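Phosphoglucomutase/phosphomannomutase family protein (Burkholderia thailandensis, PDB 3UW2) probably moves a phosphoryl group between positions of a sugar phosphate, as a metal-dependent phosphohexose mutase. Local coordinates at residues R47-A52 / G80-G85; S55-Q60 / A89-V94; R120-I125 / V142-A147. One frame throughout, in Å; residues are numbered along the deposited sequence.

Interaction 1 (R47-A52 / G80-G85). With EDO (1,2-ethanediol), chain D.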
ATOM      1  N   ARG A  47      -0.942 -17.758  17.324  1.00 26.50           N
ATOM      2  CA  ARG A  47      -2.035 -18.011  18.253  1.00 26.94           C
ATOM      3  C   ARG A  47      -2.112 -16.888  19.316  1.00 27.01           C
ATOM      4  O   ARG A  47      -3.190 -16.385  19.547  1.00 26.41           O
ATOM      5  CB  ARG A  47      -1.863 -19.387  18.922  1.00 30.74           C
ATOM      6  CG  ARG A  47      -3.049 -19.832  19.784  1.00 36.78           C
ATOM      7  CD  ARG A  47      -2.821 -21.219  20.429  1.00 42.73           C
ATOM      8  NE  ARG A  47      -3.110 -22.173  19.371  1.00 51.12           N
ATOM      9  CZ  ARG A  47      -2.210 -22.857  18.666  1.00 52.38           C
ATOM     10  NH1 ARG A  47      -0.905 -22.771  18.986  1.00 47.03           N
ATOM     11  NH2 ARG A  47      -2.635 -23.648  17.654  1.00 48.07           N
ATOM     12  N   SER A  48      -0.993 -16.437  19.927  1.00 26.28           N
ATOM     13  CA  SER A  48      -1.075 -15.381  20.958  0.59 26.10           C
ATOM     14  C   SER A  48      -1.549 -14.077  20.335  1.00 26.03           C
ATOM     15  O   SER A  48      -2.238 -13.273  20.978  1.00 26.11           O
ATOM     16  CB  SER A  48       0.266 -15.126  21.648  0.59 26.47           C
ATOM     17  OG  SER A  48       0.854 -16.322  22.109  0.59 26.25           O
ATOM     18  N   ILE A  49      -1.191 -13.855  19.069  1.00 26.71           N
ATOM     19  CA  ILE A  49      -1.586 -12.630  18.402  1.00 27.36           C
ATOM     20  C   ILE A  49      -3.098 -12.726  18.116  1.00 25.94           C
ATOM     21  O   ILE A  49      -3.870 -11.777  18.320  1.00 26.38           O
ATOM     22  CB  ILE A  49      -0.816 -12.411  17.075  1.00 26.96           C
ATOM     23  CG1 ILE A  49       0.598 -11.841  17.335  1.00 26.45           C
ATOM     24  CG2 ILE A  49      -1.564 -11.404  16.188  1.00 27.76           C
ATOM     25  CD1 ILE A  49       1.606 -12.279  16.255  1.00 25.36           C
ATOM     26  N   GLY A  50      -3.538 -13.903  17.751  1.00 27.84           N
ATOM     27  CA  GLY A  50      -4.991 -14.062  17.492  1.00 26.33           C
ATOM     28  C   GLY A  50      -5.822 -13.866  18.772  1.00 28.80           C
ATOM     29  O   GLY A  50      -6.889 -13.229  18.770  1.00 30.55           O
ATOM     30  N   ARG A  51      -5.344 -14.463  19.869  1.00 27.57           N
ATOM     31  CA  ARG A  51      -5.979 -14.315  21.169  1.00 27.80           C
ATOM     32  C   ARG A  51      -5.996 -12.824  21.598  1.00 27.55           C
ATOM     33  O   ARG A  51      -6.972 -12.356  22.068  1.00 30.15           O
ATOM     34  CB  ARG A  51      -5.205 -15.184  22.169  1.00 30.49           C
ATOM     35  CG  ARG A  51      -5.867 -15.308  23.516  1.00 36.78           C
ATOM     36  CD  ARG A  51      -7.002 -16.297  23.488  1.00 34.09           C
ATOM     37  NE  ARG A  51      -7.685 -16.301  24.778  1.00 38.04           N
ATOM     38  CZ  ARG A  51      -7.318 -17.024  25.828  1.00 39.44           C
ATOM     39  NH1 ARG A  51      -8.007 -16.969  26.985  1.00 36.52           N
ATOM     40  NH2 ARG A  51      -6.282 -17.835  25.714  1.00 37.89           N
ATOM     41  N   ALA A  52      -4.884 -12.085  21.445  1.00 29.14           N
ATOM     42  CA  ALA A  52      -4.818 -10.676  21.812  1.00 29.38           C
ATOM     43  C   ALA A  52      -5.798  -9.828  20.970  1.00 29.02           C
ATOM     44  O   ALA A  52      -6.526  -8.999  21.488  1.00 31.94           O
ATOM     45  CB  ALA A  52      -3.365 -10.151  21.631  1.00 26.94           C
ATOM     46  N   GLY A  80      -4.031 -20.869  10.402  1.00 27.13           N
ATOM     47  CA  GLY A  80      -4.742 -21.822  11.319  1.00 25.93           C
ATOM     48  C   GLY A  80      -4.483 -21.508  12.817  1.00 26.31           C
ATOM     49  O   GLY A  80      -5.409 -21.559  13.612  1.00 26.55           O
ATOM     50  N   ALA A  81      -3.245 -21.174  13.227  1.00 24.85           N
ATOM     51  CA  ALA A  81      -2.928 -20.892  14.616  1.00 24.02           C
ATOM     52  C   ALA A  81      -3.617 -19.598  15.036  1.00 24.89           C
ATOM     53  O   ALA A  81      -4.103 -19.423  16.165  1.00 25.40           O
ATOM     54  CB  ALA A  81      -1.377 -20.768  14.812  1.00 25.92           C
ATOM     55  N   LEU A  82      -3.686 -18.684  14.090  1.00 27.75           N
ATOM     56  CA  LEU A  82      -4.263 -17.355  14.349  1.00 25.63           C
ATOM     57  C   LEU A  82      -5.727 -17.566  14.627  1.00 25.92           C
ATOM     58  O   LEU A  82      -6.251 -17.022  15.611  1.00 25.18           O
ATOM     59  CB  LEU A  82      -4.069 -16.429  13.128  1.00 26.34           C
ATOM     60  CG  LEU A  82      -4.768 -15.051  13.207  1.00 26.88           C
ATOM     61  CD1 LEU A  82      -4.033 -14.178  14.203  1.00 25.02           C
ATOM     62  CD2 LEU A  82      -4.823 -14.380  11.831  1.00 23.77           C
ATOM     63  N   ALA A  83      -6.376 -18.365  13.780  1.00 25.65           N
ATOM     64  CA  ALA A  83      -7.809 -18.650  13.930  1.00 26.33           C
ATOM     65  C   ALA A  83      -8.112 -19.341  15.268  1.00 26.22           C
ATOM     66  O   ALA A  83      -9.138 -19.019  15.909  1.00 27.38           O
ATOM     67  CB  ALA A  83      -8.362 -19.485  12.726  1.00 21.80           C
ATOM     68  N   ASP A  84      -7.262 -20.302  15.667  1.00 27.47           N
ATOM     69  CA  ASP A  84      -7.396 -20.970  16.986  1.00 29.50           C
ATOM     70  C   ASP A  84      -7.410 -19.925  18.136  1.00 29.01           C
ATOM     71  O   ASP A  84      -8.184 -20.044  19.079  1.00 26.90           O
ATOM     72  CB  ASP A  84      -6.268 -21.982  17.261  1.00 29.71           C
ATOM     73  CG  ASP A  84      -6.285 -23.185  16.308  1.00 32.69           C
ATOM     74  OD1 ASP A  84      -7.336 -23.599  15.744  1.00 33.77           O
ATOM     75  OD2 ASP A  84      -5.212 -23.735  16.129  1.00 32.20           O
ATOM     76  N   GLY A  85      -6.517 -18.949  18.050  1.00 25.89           N
ATOM     77  CA  GLY A  85      -6.332 -17.907  19.080  1.00 26.89           C
ATOM     78  C   GLY A  85      -7.534 -16.972  19.150  1.00 27.08           C
ATOM     79  O   GLY A  85      -7.984 -16.582  20.268  1.00 25.61           O
TER
HETATM   80  C1  EDO D 467      -9.603 -23.702  12.750  1.00 36.78           C
HETATM   81  O1  EDO D 467      -9.652 -22.857  13.963  1.00 34.39           O
HETATM   82  C2  EDO D 467      -8.579 -23.180  11.702  1.00 32.58           C
HETATM   83  O2  EDO D 467      -7.290 -23.590  12.211  1.00 39.72           O
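Arg-47 reaches from helix 43-59 across to helix 75-88, and its side chain can be followed atom by atom along that neighbour. CB lies 3.6 Å from Ala-81 O, a carbonyl that also receives a CA-H...O contact from Arg-47 CA. CG, set anti to the backbone N, touches both Ala-81 O and Gly-85 CA. A bend at chi3 then turns the chain along the other helix: NE passes Asp-84 CB at 3.8 Å, one face of the guanidinium has Ala-81 CB above it, offset toward the edge, and NH2 ends 3.0 Å from Asp-84 OD2. This last pair is a salt bridge with a hydrogen bond of 152° at the proton. It uses the anti lone pair of OD2, and the two flat groups are nearly coplanar, their planes 13° apart. Asp-84 OD1 takes a hydrogen bond from an ethanediol, probably carried in from the crystallisation liquor, which also reaches Gly-80 O.

Beside this salt bridge the axes of 47-52 and 80-85 approach to 6.6 Å, at a crossing angle of -37°. Gly-50 and Gly-85 make that possible. Neither has a CB to hold the backbones apart, and their carbonyl carbons, Gly-50 C and Gly-85 C, stand 3.6 Å from each other. One hydrogen of Gly-85 CA is directed at Arg-47 O, and Arg-51 CA makes a more bent CA-H...O contact with Gly-85 O, 3.2 Å away. Leu-82 CD1 closes the inner side, 3.4 Å from Gly-50 CA. The close approach thus depends on the two glycines, while the salt bridge joins the helices on their partly exposed side.

Interaction 2 (S55-Q60 / A89-V94)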
ATOM      1  N   SER A  55      -9.445 -10.542  21.710  1.00 25.18           N
ATOM      2  CA  SER A  55      -9.767  -9.939  22.998  1.00 26.97           C
ATOM      3  C   SER A  55     -10.128  -8.460  22.802  1.00 28.30           C
ATOM      4  O   SER A  55     -11.059  -7.954  23.456  1.00 31.92           O
ATOM      5  CB  SER A  55      -8.564  -9.983  23.947  1.00 27.30           C
ATOM      6  OG  SER A  55      -8.226 -11.306  24.321  1.00 27.61           O
ATOM      7  N   GLU A  56      -9.361  -7.748  21.979  1.00 29.64           N
ATOM      8  CA  GLU A  56      -9.667  -6.346  21.724  1.00 31.24           C
ATOM      9  C   GLU A  56     -11.028  -6.205  20.943  1.00 33.11           C
ATOM     10  O   GLU A  56     -11.850  -5.298  21.229  1.00 30.90           O
ATOM     11  CB  GLU A  56      -8.484  -5.681  21.032  1.00 31.80           C
ATOM     12  CG  GLU A  56      -8.622  -4.165  20.847  1.00 35.33           C
ATOM     13  CD  GLU A  56      -8.881  -3.421  22.176  1.00 39.93           C
ATOM     14  OE1 GLU A  56      -8.365  -3.810  23.268  1.00 39.72           O
ATOM     15  OE2 GLU A  56      -9.645  -2.442  22.130  1.00 40.75           O
ATOM     16  N   VAL A  57     -11.261  -7.094  19.973  1.00 30.10           N
ATOM     17  CA  VAL A  57     -12.548  -7.122  19.289  1.00 30.70           C
ATOM     18  C   VAL A  57     -13.694  -7.249  20.307  1.00 31.93           C
ATOM     19  O   VAL A  57     -14.647  -6.445  20.269  1.00 35.23           O
ATOM     20  CB  VAL A  57     -12.565  -8.250  18.246  1.00 31.44           C
ATOM     21  CG1 VAL A  57     -13.966  -8.678  17.883  1.00 31.07           C
ATOM     22  CG2 VAL A  57     -11.725  -7.867  17.015  1.00 34.07           C
ATOM     23  N   ARG A  58     -13.597  -8.190  21.254  1.00 32.04           N
ATOM     24  CA  ARG A  58     -14.707  -8.349  22.239  1.00 34.46           C
ATOM     25  C   ARG A  58     -14.802  -7.137  23.167  1.00 33.46           C
ATOM     26  O   ARG A  58     -15.862  -6.789  23.591  1.00 35.62           O
ATOM     27  CB  ARG A  58     -14.569  -9.592  23.121  1.00 33.44           C
ATOM     28  CG  ARG A  58     -14.299 -10.894  22.434  1.00 38.78           C
ATOM     29  CD  ARG A  58     -15.460 -11.854  22.495  1.00 42.70           C
ATOM     30  NE  ARG A  58     -16.204 -11.804  23.770  1.00 43.25           N
ATOM     31  CZ  ARG A  58     -15.971 -12.526  24.869  1.00 42.21           C
ATOM     32  NH1 ARG A  58     -15.019 -13.438  24.956  1.00 39.36           N
ATOM     33  NH2 ARG A  58     -16.782 -12.373  25.898  1.00 45.09           N
ATOM     34  N   ALA A  59     -13.690  -6.489  23.483  1.00 34.52           N
ATOM     35  CA  ALA A  59     -13.740  -5.347  24.411  1.00 35.77           C
ATOM     36  C   ALA A  59     -14.423  -4.158  23.704  1.00 36.73           C
ATOM     37  O   ALA A  59     -14.929  -3.263  24.360  1.00 39.10           O
ATOM     38  CB  ALA A  59     -12.333  -4.975  24.855  1.00 35.10           C
ATOM     39  N   GLN A  60     -14.412  -4.152  22.366  1.00 35.89           N
ATOM     40  CA  GLN A  60     -15.170  -3.165  21.599  1.00 35.87           C
ATOM     41  C   GLN A  60     -16.525  -3.696  21.147  1.00 37.16           C
ATOM     42  O   GLN A  60     -17.223  -3.068  20.385  1.00 38.28           O
ATOM     43  CB  GLN A  60     -14.356  -2.601  20.449  1.00 34.65           C
ATOM     44  CG  GLN A  60     -13.083  -1.902  20.900  1.00 33.64           C
ATOM     45  CD  GLN A  60     -12.308  -1.336  19.707  1.00 35.55           C
ATOM     46  OE1 GLN A  60     -12.896  -1.058  18.662  1.00 39.32           O
ATOM     47  NE2 GLN A  60     -11.004  -1.141  19.860  1.00 33.46           N
ATOM     48  N   ALA A  89     -10.386 -16.658  22.315  1.00 30.66           N
ATOM     49  CA  ALA A  89     -10.920 -15.373  22.862  1.00 30.82           C
ATOM     50  C   ALA A  89     -12.443 -15.234  22.788  1.00 30.57           C
ATOM     51  O   ALA A  89     -12.994 -14.247  23.306  1.00 33.16           O
ATOM     52  CB  ALA A  89     -10.299 -14.145  22.127  1.00 28.53           C
ATOM     53  N   GLY A  90     -13.118 -16.162  22.136  1.00 30.93           N
ATOM     54  CA  GLY A  90     -14.596 -16.136  22.051  1.00 31.52           C
ATOM     55  C   GLY A  90     -15.104 -15.433  20.775  1.00 36.05           C
ATOM     56  O   GLY A  90     -16.272 -15.077  20.697  1.00 34.61           O
ATOM     57  N   VAL A  91     -14.239 -15.261  19.757  1.00 31.12           N
ATOM     58  CA  VAL A  91     -14.566 -14.557  18.514  1.00 32.79           C
ATOM     59  C   VAL A  91     -14.823 -15.572  17.379  1.00 32.93           C
ATOM     60  O   VAL A  91     -14.070 -16.484  17.222  1.00 32.40           O
ATOM     61  CB  VAL A  91     -13.388 -13.584  18.215  1.00 33.52           C
ATOM     62  CG1 VAL A  91     -13.393 -13.108  16.793  1.00 35.47           C
ATOM     63  CG2 VAL A  91     -13.493 -12.400  19.197  1.00 34.34           C
ATOM     64  N   ASP A  92     -15.934 -15.458  16.644  1.00 32.70           N
ATOM     65  CA  ASP A  92     -16.136 -16.300  15.470  1.00 30.96           C
ATOM     66  C   ASP A  92     -15.169 -15.961  14.329  1.00 29.30           C
ATOM     67  O   ASP A  92     -14.880 -14.785  14.113  1.00 30.32           O
ATOM     68  CB  ASP A  92     -17.557 -16.141  14.981  1.00 31.87           C
ATOM     69  CG  ASP A  92     -18.578 -16.575  16.036  1.00 34.98           C
ATOM     70  OD1 ASP A  92     -18.224 -17.308  17.013  1.00 31.69           O
ATOM     71  OD2 ASP A  92     -19.715 -16.133  15.898  1.00 37.43           O
ATOM     72  N   VAL A  93     -14.707 -16.969  13.573  1.00 26.61           N
ATOM     73  CA  VAL A  93     -13.733 -16.728  12.494  1.00 27.60           C
ATOM     74  C   VAL A  93     -14.404 -17.082  11.175  1.00 28.08           C
ATOM     75  O   VAL A  93     -15.054 -18.118  11.059  1.00 31.57           O
ATOM     76  CB  VAL A  93     -12.449 -17.581  12.660  1.00 27.46           C
ATOM     77  CG1 VAL A  93     -11.542 -17.512  11.390  1.00 27.28           C
ATOM     78  CG2 VAL A  93     -11.701 -17.084  13.901  1.00 27.35           C
ATOM     79  N   VAL A  94     -14.282 -16.175  10.212  1.00 26.24           N
ATOM     80  CA  VAL A  94     -14.629 -16.413   8.812  1.00 26.04           C
ATOM     81  C   VAL A  94     -13.350 -16.435   7.998  1.00 27.74           C
ATOM     82  O   VAL A  94     -12.634 -15.417   7.878  1.00 26.18           O
ATOM     83  CB  VAL A  94     -15.582 -15.339   8.284  1.00 28.63           C
ATOM     84  CG1 VAL A  94     -15.909 -15.603   6.806  1.00 28.73           C
ATOM     85  CG2 VAL A  94     -16.843 -15.363   9.140  1.00 27.95           C
TER
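This is a helix-to-turn contact beside a beta-alpha-beta crossover of the alpha/beta/alpha domain I: strand 64-69, helix 75-88 and strand 92-98 follow one another, the two strands pairing in parallel. The end of helix 43-59 packs against the link between helix 75-88 and strand 92-98. That link carries a Schellman motif: Gly-90 leaves the helix with positive phi (94°), a conformation in which a CB would be jammed against the preceding carbonyl oxygen. From here the chain passes through Val-91 into the strand.

Ser-55, Val-57 and Arg-58 of the helix meet this turn, Ser-55 mainly through its backbone. The methyl group of Ala-89 fits against it, with Ala-89 CB 3.7 Å from Ser-55 N. Ser-55 OG turns away to Arg-51 O and Glu-166 N. Deeper in, Val-57 and Val-91 cross at about a right angle, and Val-57 CG1 touches Val-91 CG2 at 4.0 Å; both valines also rest on Val-65 of the central sheet, so the three form one apolar patch joining helix, turn and strand. Arg-58 covers its outer side. Its aliphatic part slides past Val-91 in the opposite direction, with Arg-58 CG 3.7 Å from Val-91 CG2.

Bends at chi2 and chi3 turn the arginine so that its guanidinium edge meets the Ala-89 carbonyl. Thr-167 O is a second acceptor for the same NH1, which ties the turn to the chain beyond. The bond across the contact runs from Arg-58 NH1 to Ala-89 O, 2.7 Å long; the oxygen is only 2° out of the guanidinium plane, whereas NH1 comes in tilted 26° from the plane of the carbonyl.

Interaction 3 (R120-I125 / V142-A147). With EDO (1,2-ethanediol), chain E.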
ATOM      1  N   ARG A 120     -22.406  -9.488   8.569  1.00 35.55           N
ATOM      2  CA  ARG A 120     -21.484  -8.422   8.314  1.00 40.05           C
ATOM      3  C   ARG A 120     -20.332  -8.550   9.323  1.00 34.88           C
ATOM      4  O   ARG A 120     -20.591  -8.636  10.545  1.00 34.78           O
ATOM      5  CB  ARG A 120     -22.271  -7.107   8.444  1.00 40.89           C
ATOM      6  CG  ARG A 120     -21.501  -5.848   8.064  1.00 43.78           C
ATOM      7  CD  ARG A 120     -21.069  -5.714   6.595  1.00 44.33           C
ATOM      8  NE  ARG A 120     -20.414  -4.404   6.492  1.00 43.10           N
ATOM      9  CZ  ARG A 120     -19.118  -4.195   6.740  1.00 42.09           C
ATOM     10  NH1 ARG A 120     -18.330  -5.224   7.020  1.00 35.13           N
ATOM     11  NH2 ARG A 120     -18.612  -2.954   6.689  1.00 41.48           N
ATOM     12  N   VAL A 121     -19.074  -8.590   8.857  1.00 34.64           N
ATOM     13  CA  VAL A 121     -17.949  -8.785   9.790  1.00 29.43           C
ATOM     14  C   VAL A 121     -16.901  -7.716   9.518  1.00 31.37           C
ATOM     15  O   VAL A 121     -16.232  -7.779   8.498  1.00 29.87           O
ATOM     16  CB  VAL A 121     -17.309 -10.198   9.639  1.00 29.87           C
ATOM     17  CG1 VAL A 121     -16.123 -10.404  10.597  1.00 26.63           C
ATOM     18  CG2 VAL A 121     -18.307 -11.348   9.864  1.00 29.23           C
ATOM     19  N   ASP A 122     -16.699  -6.771  10.420  1.00 29.42           N
ATOM     20  CA  ASP A 122     -15.943  -5.612  10.037  1.00 29.75           C
ATOM     21  C   ASP A 122     -14.533  -5.571  10.604  1.00 30.53           C
ATOM     22  O   ASP A 122     -13.852  -4.528  10.519  1.00 30.97           O
ATOM     23  CB  ASP A 122     -16.726  -4.308  10.314  1.00 31.23           C
ATOM     24  CG  ASP A 122     -16.932  -4.036  11.798  1.00 32.63           C
ATOM     25  OD1 ASP A 122     -16.691  -4.915  12.616  1.00 30.85           O
ATOM     26  OD2 ASP A 122     -17.347  -2.914  12.124  1.00 37.95           O
ATOM     27  N   SER A 123     -14.037  -6.700  11.108  1.00 28.27           N
ATOM     28  CA  SER A 123     -12.574  -6.738  11.443  1.00 26.98           C
ATOM     29  C   SER A 123     -11.903  -7.836  10.599  1.00 25.93           C
ATOM     30  O   SER A 123     -12.569  -8.784  10.227  1.00 27.01           O
ATOM     31  CB  SER A 123     -12.400  -7.038  12.938  1.00 26.49           C
ATOM     32  OG  SER A 123     -13.071  -6.039  13.691  1.00 28.64           O
ATOM     33  N   CYS A 124     -10.612  -7.719  10.263  1.00 27.49           N
ATOM     34  CA  CYS A 124      -9.949  -8.825   9.539  1.00 26.10           C
ATOM     35  C   CYS A 124      -8.515  -8.830   9.845  1.00 27.78           C
ATOM     36  O   CYS A 124      -7.960  -7.769  10.205  1.00 27.59           O
ATOM     37  CB  CYS A 124     -10.083  -8.731   8.017  1.00 30.23           C
ATOM     38  SG  CYS A 124      -9.369  -7.234   7.286  1.00 36.08           S
ATOM     39  N   ILE A 125      -7.894  -9.981   9.649  1.00 24.92           N
ATOM     40  CA  ILE A 125      -6.450 -10.039   9.764  1.00 26.80           C
ATOM     41  C   ILE A 125      -5.972 -10.814   8.530  1.00 26.24           C
ATOM     42  O   ILE A 125      -6.488 -11.871   8.231  1.00 27.38           O
ATOM     43  CB  ILE A 125      -6.015 -10.794  11.028  1.00 26.10           C
ATOM     44  CG1 ILE A 125      -6.528 -10.073  12.269  1.00 23.89           C
ATOM     45  CG2 ILE A 125      -4.492 -10.899  11.065  1.00 24.08           C
ATOM     46  CD1 ILE A 125      -6.382 -10.929  13.540  1.00 25.10           C
ATOM     47  N   VAL A 142      -7.296  -5.131  10.542  1.00 32.25           N
ATOM     48  CA  VAL A 142      -8.358  -4.111  10.518  1.00 28.72           C
ATOM     49  C   VAL A 142      -9.296  -4.380  11.667  1.00 27.57           C
ATOM     50  O   VAL A 142      -9.934  -5.440  11.736  1.00 28.45           O
ATOM     51  CB  VAL A 142      -9.056  -4.042   9.154  1.00 27.78           C
ATOM     52  CG1 VAL A 142     -10.268  -3.075   9.250  1.00 28.62           C
ATOM     53  CG2 VAL A 142      -8.046  -3.545   8.096  1.00 32.19           C
ATOM     54  N   LEU A 143      -9.414  -3.409  12.574  1.00 29.35           N
ATOM     55  CA  LEU A 143     -10.269  -3.613  13.767  1.00 29.15           C
ATOM     56  C   LEU A 143     -11.512  -2.680  13.700  1.00 32.15           C
ATOM     57  O   LEU A 143     -11.394  -1.472  13.799  1.00 32.41           O
ATOM     58  CB  LEU A 143      -9.480  -3.421  15.051  1.00 30.75           C
ATOM     59  CG  LEU A 143     -10.333  -3.176  16.335  1.00 39.70           C
ATOM     60  CD1 LEU A 143     -11.149  -4.401  16.723  1.00 37.47           C
ATOM     61  CD2 LEU A 143      -9.541  -2.605  17.519  1.00 42.63           C
ATOM     62  N   ARG A 144     -12.678  -3.257  13.456  1.00 29.21           N
ATOM     63  CA  ARG A 144     -13.926  -2.476  13.278  1.00 31.36           C
ATOM     64  C   ARG A 144     -13.757  -1.342  12.225  1.00 30.92           C
ATOM     65  O   ARG A 144     -14.180  -0.212  12.444  1.00 29.22           O
ATOM     66  CB  ARG A 144     -14.557  -1.968  14.637  1.00 29.36           C
ATOM     67  CG  ARG A 144     -14.833  -3.144  15.606  1.00 32.53           C
ATOM     68  CD  ARG A 144     -15.502  -2.775  16.940  1.00 33.93           C
ATOM     69  NE  ARG A 144     -16.640  -1.942  16.682  1.00 36.39           N
ATOM     70  CZ  ARG A 144     -16.767  -0.644  16.999  1.00 36.71           C
ATOM     71  NH1 ARG A 144     -15.830   0.013  17.680  1.00 35.44           N
ATOM     72  NH2 ARG A 144     -17.821  -0.022  16.552  1.00 34.62           N
ATOM     73  N   GLY A 145     -13.224  -1.684  11.047  1.00 30.35           N
ATOM     74  CA  GLY A 145     -13.062  -0.719   9.976  1.00 30.10           C
ATOM     75  C   GLY A 145     -11.807   0.110  10.042  1.00 31.85           C
ATOM     76  O   GLY A 145     -11.502   0.802   9.063  1.00 33.95           O
ATOM     77  N   ALA A 146     -11.107   0.098  11.179  1.00 30.34           N
ATOM     78  CA  ALA A 146      -9.883   0.921  11.320  1.00 33.78           C
ATOM     79  C   ALA A 146      -8.590   0.103  11.134  1.00 34.88           C
ATOM     80  O   ALA A 146      -8.400  -0.959  11.762  1.00 30.74           O
ATOM     81  CB  ALA A 146      -9.858   1.642  12.674  1.00 32.21           C
ATOM     82  N   ALA A 147      -7.664   0.643  10.342  1.00 34.65           N
ATOM     83  CA  ALA A 147      -6.384   0.024  10.150  1.00 36.27           C
ATOM     84  C   ALA A 147      -5.509   0.506  11.319  1.00 36.45           C
ATOM     85  O   ALA A 147      -4.956   1.614  11.293  1.00 37.07           O
ATOM     86  CB  ALA A 147      -5.775   0.400   8.785  1.00 38.00           C
TER
HETATM   87  C1  EDO E 468     -23.545  -2.305   5.408  1.00 64.50           C
HETATM   88  O1  EDO E 468     -22.961  -3.448   6.034  1.00 59.35           O
HETATM   89  C2  EDO E 468     -22.814  -1.100   5.964  1.00 64.96           C
HETATM   90  O2  EDO E 468     -21.416  -1.159   5.652  1.00 60.88           O
HETATM   91  O   HOH W   1     -18.813  -1.160  13.871  1.00 56.90           O
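Asp-122 and Arg-144 lie side by side and point the same way, but they do not pair directly: their flat groups are turned 62° apart, and Asp-122 OD2 stays 4.7 Å from Arg-144 NE. A water joins them instead, donating to Asp-122 OD2 and accepting from Arg-144 NH2. The carboxylate rests against the arginine's own backbone, with OD2 3.6 Å from Arg-144 CA.

Ser-123 acts as a side-chain acceptor. Its chi1 of -58° sets OG beside its own backbone N, and there it receives Arg-144 N at 2.8 Å in a nearly straight bond (164°). Gly-145 N adds a bond to Asp-122 O, so both central residues of the type I' turn from Leu-143 to Ala-146 are held by 120-125. Next along, Cys-124 and Val-142 form an antiparallel hydrogen-bonded pair, and Cys-124 SG lies 3.7 Å from Val-142 CB.

In the fold, this pairing belongs to the hairpin of strands 124-127 and 136-143. Cys-124 and Val-142 both meet Tyr-105 of helix 101-107, whereas Leu-143 packs on Phe-53, Glu-56 and Val-57 of helix 43-59.

In the fold
All three contacts lie within domain I; interactions 2 and 3 reach its central sheet, and interaction 1 joins two helices beside it. Interactions 1 and 2 use successive parts of helix 43-59 and successive elements of the chain, helix 75-88 and strand 92-98; their centres are 11 Å apart, and Arg-51 CD meets Ala-89 N at 3.6 Å. Interaction 3 adds the hairpin, reached from interaction 1 through Leu-82 CD2 and Ile-125 CG2 (3.6 Å) and from interaction 2 through Val-57 CG2 and Leu-143 CD1 (3.5 Å). Only interaction 3 approaches the metal: the side chain of Val-142 is about 13 Å from the zinc ion bound by Asp-264, Asp-266 and Asp-268.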